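PDB 3SFT: protein-glutamate methylesterase/protein-glutamine glutaminase from Thermotoga maritima, which probably removes methyl groups from methylglutamate residues of chemoreceptors and deamidates specific receptor glutamines during chemotactic signalling. Local coordinates for residues E65-D68 with G69-V72; E71-G75 with F76-A80; G142-K145 with V146-G150. All coordinates share one frame; numbering follows the deposited sequence.

Interaction 1. Residues E65-D68 with G69-V72; sequences EAED and GEEV
With CG trans to the backbone N (chi1 178°) and the chain extended beyond it, E70 reaches back across the turn to E67. Two hydrogen bonds result. One belongs to the backbone: E70 N donates to E67 O at 3.0 Å, approaching from above the carbonyl plane. The other uses the side chain: E67 N gives its hydrogen to E70 OE1, also 3.0 Å away, and meets it nearly in line with the C-O bond. CB of E70 lies only 3.1 Å from E67 O, and OE1 also rests 3.6 Å from E67 CB; the E70 side chain thus folds back alongside E67. The two carboxylates are turned 76° apart, with E67 OE2 4.3 Å from E70 OE1; K64 forms a salt bridge to each and probably offsets their mutual repulsion. Shortening E70 to an alanine removes the carboxylate, which would probably leave E67 N without its acceptor and K64 with one carboxylate fewer. At the corner, OD1 of D68 accepts a hydrogen bond from L99 N of strand 94-100. G69 follows with positive phi (80°), and a CB there would run into D68 O. The arrangement is a type II beta turn, E67 to E70, reinforced by a side-chain-to-backbone bond between its end residues, in the loop that follows strand 62-65.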
# COMPACT_ATOMS: atom_id res chain seq x y z
N GLU A 65 2.72 12.32 -4.31
CA GLU A 65 1.83 12.31 -3.17
C GLU A 65 0.40 12.24 -3.73
O GLU A 65 0.10 12.85 -4.76
CB GLU A 65 2.03 13.60 -2.38
CG GLU A 65 1.66 13.52 -0.91
CD GLU A 65 2.33 14.60 -0.06
OE1 GLU A 65 2.85 14.26 1.02
OE2 GLU A 65 2.33 15.78 -0.48
N ALA A 66 -0.47 11.45 -3.09
CA ALA A 66 -1.85 11.34 -3.54
C ALA A 66 -2.56 12.65 -3.25
O ALA A 66 -2.35 13.25 -2.20
CB ALA A 66 -2.56 10.19 -2.83
N GLU A 67 -3.40 13.10 -4.19
CA GLU A 67 -4.15 14.34 -4.03
C GLU A 67 -5.65 14.10 -4.00
O GLU A 67 -6.16 13.18 -4.65
CB GLU A 67 -3.81 15.33 -5.15
CG GLU A 67 -2.36 15.76 -5.18
CD GLU A 67 -2.08 16.76 -6.28
OE1 GLU A 67 -2.52 17.92 -6.16
OE2 GLU A 67 -1.41 16.38 -7.27
N ASP A 68 -6.35 14.94 -3.25
CA ASP A 68 -7.79 14.85 -3.10
C ASP A 68 -8.49 15.02 -4.46
O ASP A 68 -8.21 15.96 -5.20
CB ASP A 68 -8.27 15.90 -2.11
CG ASP A 68 -9.75 15.80 -1.81
OD1 ASP A 68 -10.21 14.73 -1.37
OD2 ASP A 68 -10.46 16.80 -2.03
N GLY A 69 -9.36 14.07 -4.79
CA GLY A 69 -10.08 14.11 -6.05
C GLY A 69 -9.29 13.63 -7.26
O GLY A 69 -9.82 13.59 -8.37
N GLU A 70 -8.03 13.28 -7.05
CA GLU A 70 -7.17 12.80 -8.14
C GLU A 70 -7.57 11.40 -8.61
O GLU A 70 -7.96 10.56 -7.80
CB GLU A 70 -5.70 12.81 -7.70
CG GLU A 70 -4.71 12.29 -8.75
CD GLU A 70 -3.26 12.32 -8.27
OE1 GLU A 70 -3.01 12.41 -7.05
OE2 GLU A 70 -2.35 12.24 -9.12
N GLU A 71 -7.49 11.17 -9.92
CA GLU A 71 -7.82 9.88 -10.50
C GLU A 71 -6.66 8.90 -10.30
O GLU A 71 -5.51 9.22 -10.59
CB GLU A 71 -8.12 10.02 -12.00
CG GLU A 71 -8.71 8.75 -12.61
CD GLU A 71 -8.89 8.82 -14.12
OE1 GLU A 71 -9.03 9.94 -14.67
OE2 GLU A 71 -8.88 7.74 -14.75
N VAL A 72 -6.97 7.71 -9.79
CA VAL A 72 -5.98 6.67 -9.54
C VAL A 72 -5.64 5.98 -10.87
O VAL A 72 -6.45 5.24 -11.41
CB VAL A 72 -6.53 5.64 -8.54
CG1 VAL A 72 -5.46 4.64 -8.16
CG2 VAL A 72 -7.06 6.35 -7.30

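Interaction 2. Residues E71-G75 with F76-A80; sequences EVKPG and FVYIA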
# COMPACT_ATOMS: atom_id res chain seq x y z
N GLU A 71 -7.49 11.17 -9.92
CA GLU A 71 -7.82 9.88 -10.50
C GLU A 71 -6.66 8.90 -10.30
O GLU A 71 -5.51 9.22 -10.59
CB GLU A 71 -8.12 10.02 -12.00
CG GLU A 71 -8.71 8.75 -12.61
CD GLU A 71 -8.89 8.82 -14.12
OE1 GLU A 71 -9.03 9.94 -14.67
OE2 GLU A 71 -8.88 7.74 -14.75
N VAL A 72 -6.97 7.71 -9.79
CA VAL A 72 -5.98 6.67 -9.54
C VAL A 72 -5.64 5.98 -10.87
O VAL A 72 -6.45 5.24 -11.41
CB VAL A 72 -6.53 5.64 -8.54
CG1 VAL A 72 -5.46 4.64 -8.16
CG2 VAL A 72 -7.06 6.35 -7.30
N LYS A 73 -4.42 6.20 -11.36
CA LYS A 73 -4.01 5.63 -12.65
C LYS A 73 -2.79 4.72 -12.60
O LYS A 73 -1.95 4.85 -11.71
CB LYS A 73 -3.72 6.77 -13.64
CG LYS A 73 -4.84 7.79 -13.79
CD LYS A 73 -4.53 8.81 -14.89
CE LYS A 73 -3.27 9.63 -14.57
NZ LYS A 73 -2.86 10.50 -15.71
N PRO A 74 -2.70 3.77 -13.54
CA PRO A 74 -1.56 2.85 -13.61
C PRO A 74 -0.31 3.63 -14.04
O PRO A 74 -0.42 4.68 -14.67
CB PRO A 74 -1.99 1.83 -14.67
CG PRO A 74 -2.92 2.62 -15.55
CD PRO A 74 -3.72 3.41 -14.54
N GLY A 75 0.86 3.12 -13.67
CA GLY A 75 2.10 3.81 -14.00
C GLY A 75 2.50 4.81 -12.93
O GLY A 75 3.52 5.48 -13.05
N PHE A 76 1.68 4.93 -11.89
CA PHE A 76 1.94 5.85 -10.78
C PHE A 76 1.99 5.13 -9.44
O PHE A 76 1.37 4.07 -9.26
CB PHE A 76 0.84 6.91 -10.69
CG PHE A 76 0.85 7.91 -11.82
CD1 PHE A 76 1.49 9.14 -11.66
CD2 PHE A 76 0.19 7.64 -13.02
CE1 PHE A 76 1.47 10.09 -12.69
CE2 PHE A 76 0.17 8.58 -14.05
CZ PHE A 76 0.81 9.81 -13.89
N VAL A 77 2.72 5.72 -8.50
CA VAL A 77 2.85 5.21 -7.15
C VAL A 77 2.47 6.42 -6.29
O VAL A 77 3.12 7.47 -6.35
CB VAL A 77 4.29 4.74 -6.84
CG1 VAL A 77 4.41 4.25 -5.40
CG2 VAL A 77 4.69 3.62 -7.80
N TYR A 78 1.36 6.30 -5.57
CA TYR A 78 0.86 7.39 -4.74
C TYR A 78 1.16 7.22 -3.25
O TYR A 78 0.80 6.20 -2.66
CB TYR A 78 -0.65 7.54 -4.94
CG TYR A 78 -1.09 7.66 -6.38
CD1 TYR A 78 -1.14 8.91 -7.01
CD2 TYR A 78 -1.48 6.54 -7.11
CE1 TYR A 78 -1.57 9.03 -8.33
CE2 TYR A 78 -1.91 6.65 -8.43
CZ TYR A 78 -1.96 7.90 -9.03
OH TYR A 78 -2.38 8.01 -10.33
N ILE A 79 1.80 8.22 -2.66
CA ILE A 79 2.14 8.20 -1.24
C ILE A 79 1.04 8.96 -0.50
O ILE A 79 0.73 10.10 -0.85
CB ILE A 79 3.50 8.91 -0.96
CG1 ILE A 79 4.62 8.31 -1.83
CG2 ILE A 79 3.84 8.83 0.50
CD1 ILE A 79 4.76 6.79 -1.75
N ALA A 80 0.45 8.34 0.51
CA ALA A 80 -0.61 8.99 1.28
C ALA A 80 -0.06 10.20 2.06
O ALA A 80 0.95 10.08 2.74
CB ALA A 80 -1.27 8.00 2.23
O HOH W 1 -2.67 10.54 -11.17
O HOH W 2 1.49 1.95 -11.22
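This is a local packing of a turn against the strand it feeds: K73 lies beside F76, and V72 and the backbone of K73 meet Y78, as the chain enters strand 76-79. The turn itself is type II, running from K73 to F76, with G75 in its third position at positive phi (89°), where a CB would jam against the carbonyl oxygen of P74. The polar centre is the phenol of Y78. Its OH accepts a fairly straight bond from K73 N (2.9 Å, 164°) and donates to water 1, 2.7 Å from OH, which in turn donates to E71 O. The hydroxyl thus ties the backbone at K73 directly, and at E71 through water. That water lies in the plane of the Y78 ring at its edge, and also above the middle of one F76 face. Alongside, the K73 and F76 side chains run the same way; a bend at chi3 (-62°) turns the lysine chain so that CE lies 3.6 Å from F76 CE2, an oblique approach of a methylene to the ring. P74 O sits at the ring edge, 3.4 Å from F76 CD2. V72 CG1 supplies an apolar contact at 4.1 Å from Y78 CE2. Water 2 joins the turn to the strand, donating to F76 O and receiving a weak bond from G75 N. Beyond the two segments, the Y78 ring meets F97 of strand 94-100 edge-to-face, the F76 side chain touches T62 and K64 of strand 62-65, and V77 packs on I37 and V39 of strand 37-41, which places the turn at the start of a strand inside the parallel sheet.

Interaction 3. Residues G142-K145 with V146-G150; sequences GAFK and VKFYG
Four successive i to i+4 backbone bonds build the last turns of helix 140-148: the N-H groups of V146, K147, F148 and Y149 donate to the carbonyls of G142, A143, F144 and K145; the F148 N to F144 O bond is the shortest, at 2.8 Å, and Y149 N to K145 O is the least straight (139°). The side chains divide by face. V146 is buried: its CG2, trans to its own carbonyl carbon, lies 3.2 Å from G142 O, and the residue packs on L116 of helix 112-123 and on T127, A129 and V153 of the neighbouring strands. F144 and F148, one turn apart, pair obliquely on the exposed face, with F144 CZ 4.3 Å from F148 CD1 and the planes 41° apart. F148 CD2 in turn stands over the middle of one face of the Y149 ring, 4.0 Å above its plane, while Y149 CD2 approaches K145 O obliquely at 3.3 Å. In K147, CG stands anti to the carbonyl carbon and lies 3.4 Å from A143 O; beyond it the chain bends at chi2 and chi3, and NZ makes a salt bridge to D177 and a hydrogen bond to G151 O. The helix is the crossover of the beta-alpha-beta unit 127-131, 140-148, 152-156, and G142 lies about 7 Å from the side chain of D138, a predicted active-site residue. It closes in a Schellman motif, with G150 at positive phi as the C-prime residue. V146 O and K147 O are thus taken up by the backbone N-H groups of G151 and G150, and the charge of K147 NZ, shared between D177 and G151 O near the C-terminal end of the helix, probably eases that end as well.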
# COMPACT_ATOMS: atom_id res chain seq x y z
N GLY A 142 -7.18 -4.64 7.52
CA GLY A 142 -7.26 -4.36 6.10
C GLY A 142 -7.03 -5.63 5.30
O GLY A 142 -7.66 -5.84 4.26
N ALA A 143 -6.14 -6.50 5.78
CA ALA A 143 -5.84 -7.76 5.11
C ALA A 143 -7.07 -8.67 5.19
O ALA A 143 -7.37 -9.42 4.26
CB ALA A 143 -4.63 -8.44 5.73
N PHE A 144 -7.78 -8.57 6.31
CA PHE A 144 -9.00 -9.35 6.51
C PHE A 144 -10.00 -9.01 5.40
O PHE A 144 -10.54 -9.90 4.75
CB PHE A 144 -9.62 -9.04 7.88
CG PHE A 144 -11.09 -9.33 7.96
CD1 PHE A 144 -11.55 -10.64 7.98
CD2 PHE A 144 -12.02 -8.30 7.94
CE1 PHE A 144 -12.92 -10.92 7.97
CE2 PHE A 144 -13.39 -8.57 7.93
CZ PHE A 144 -13.83 -9.88 7.94
N LYS A 145 -10.23 -7.71 5.20
CA LYS A 145 -11.15 -7.23 4.18
C LYS A 145 -10.75 -7.71 2.78
O LYS A 145 -11.59 -8.16 2.01
CB LYS A 145 -11.23 -5.70 4.19
CG LYS A 145 -12.47 -5.14 4.90
CD LYS A 145 -12.39 -5.25 6.42
CE LYS A 145 -11.33 -4.32 7.02
NZ LYS A 145 -11.78 -2.90 7.17
N VAL A 146 -9.46 -7.61 2.48
CA VAL A 146 -8.93 -8.03 1.19
C VAL A 146 -9.25 -9.50 0.95
O VAL A 146 -9.76 -9.86 -0.11
CB VAL A 146 -7.40 -7.79 1.09
CG1 VAL A 146 -6.82 -8.43 -0.17
CG2 VAL A 146 -7.11 -6.29 1.09
N LYS A 147 -8.97 -10.34 1.94
CA LYS A 147 -9.24 -11.76 1.81
C LYS A 147 -10.75 -12.04 1.73
O LYS A 147 -11.18 -12.90 0.97
CB LYS A 147 -8.61 -12.56 2.95
CG LYS A 147 -7.08 -12.54 2.98
CD LYS A 147 -6.46 -12.88 1.62
CE LYS A 147 -6.97 -14.21 1.08
NZ LYS A 147 -6.33 -14.52 -0.23
N PHE A 148 -11.53 -11.29 2.50
CA PHE A 148 -12.99 -11.44 2.51
C PHE A 148 -13.55 -11.25 1.09
O PHE A 148 -14.53 -11.89 0.71
CB PHE A 148 -13.63 -10.43 3.48
CG PHE A 148 -15.13 -10.55 3.58
CD1 PHE A 148 -15.71 -11.49 4.43
CD2 PHE A 148 -15.96 -9.72 2.83
CE1 PHE A 148 -17.10 -11.60 4.53
CE2 PHE A 148 -17.35 -9.82 2.92
CZ PHE A 148 -17.93 -10.77 3.77
N TYR A 149 -12.90 -10.39 0.30
CA TYR A 149 -13.32 -10.11 -1.06
C TYR A 149 -12.57 -10.92 -2.13
O TYR A 149 -12.65 -10.61 -3.32
CB TYR A 149 -13.23 -8.62 -1.36
CG TYR A 149 -14.35 -7.82 -0.74
CD1 TYR A 149 -15.68 -8.01 -1.14
CD2 TYR A 149 -14.10 -6.88 0.26
CE1 TYR A 149 -16.72 -7.30 -0.56
CE2 TYR A 149 -15.14 -6.16 0.85
CZ TYR A 149 -16.44 -6.37 0.43
OH TYR A 149 -17.47 -5.66 1.00
N GLY A 150 -11.83 -11.94 -1.70
CA GLY A 150 -11.10 -12.76 -2.65
C GLY A 150 -9.80 -12.19 -3.19
O GLY A 150 -9.25 -12.71 -4.15

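Following the chain, interaction 1 comes first, turning it back just after strand 62-65, and interaction 2 follows, turning it again into strand 76-79. The two are consecutive, sharing E71 and V72, and neither encloses the other. They meet where the loop closes: A66 N probably hydrogen-bonds to I79 O, and E70 OE2 packs on Y78 CE1. Together they form the connection between two adjacent parallel strands and set it against strand 94-100. Interaction 3 lies much later, along helix 140-148 and its C-terminal end, between strands 127-131 and 152-156, about 14 Å from either of the others at the nearest atoms, in a separate beta-alpha-beta unit of the same modified doubly wound catalytic domain.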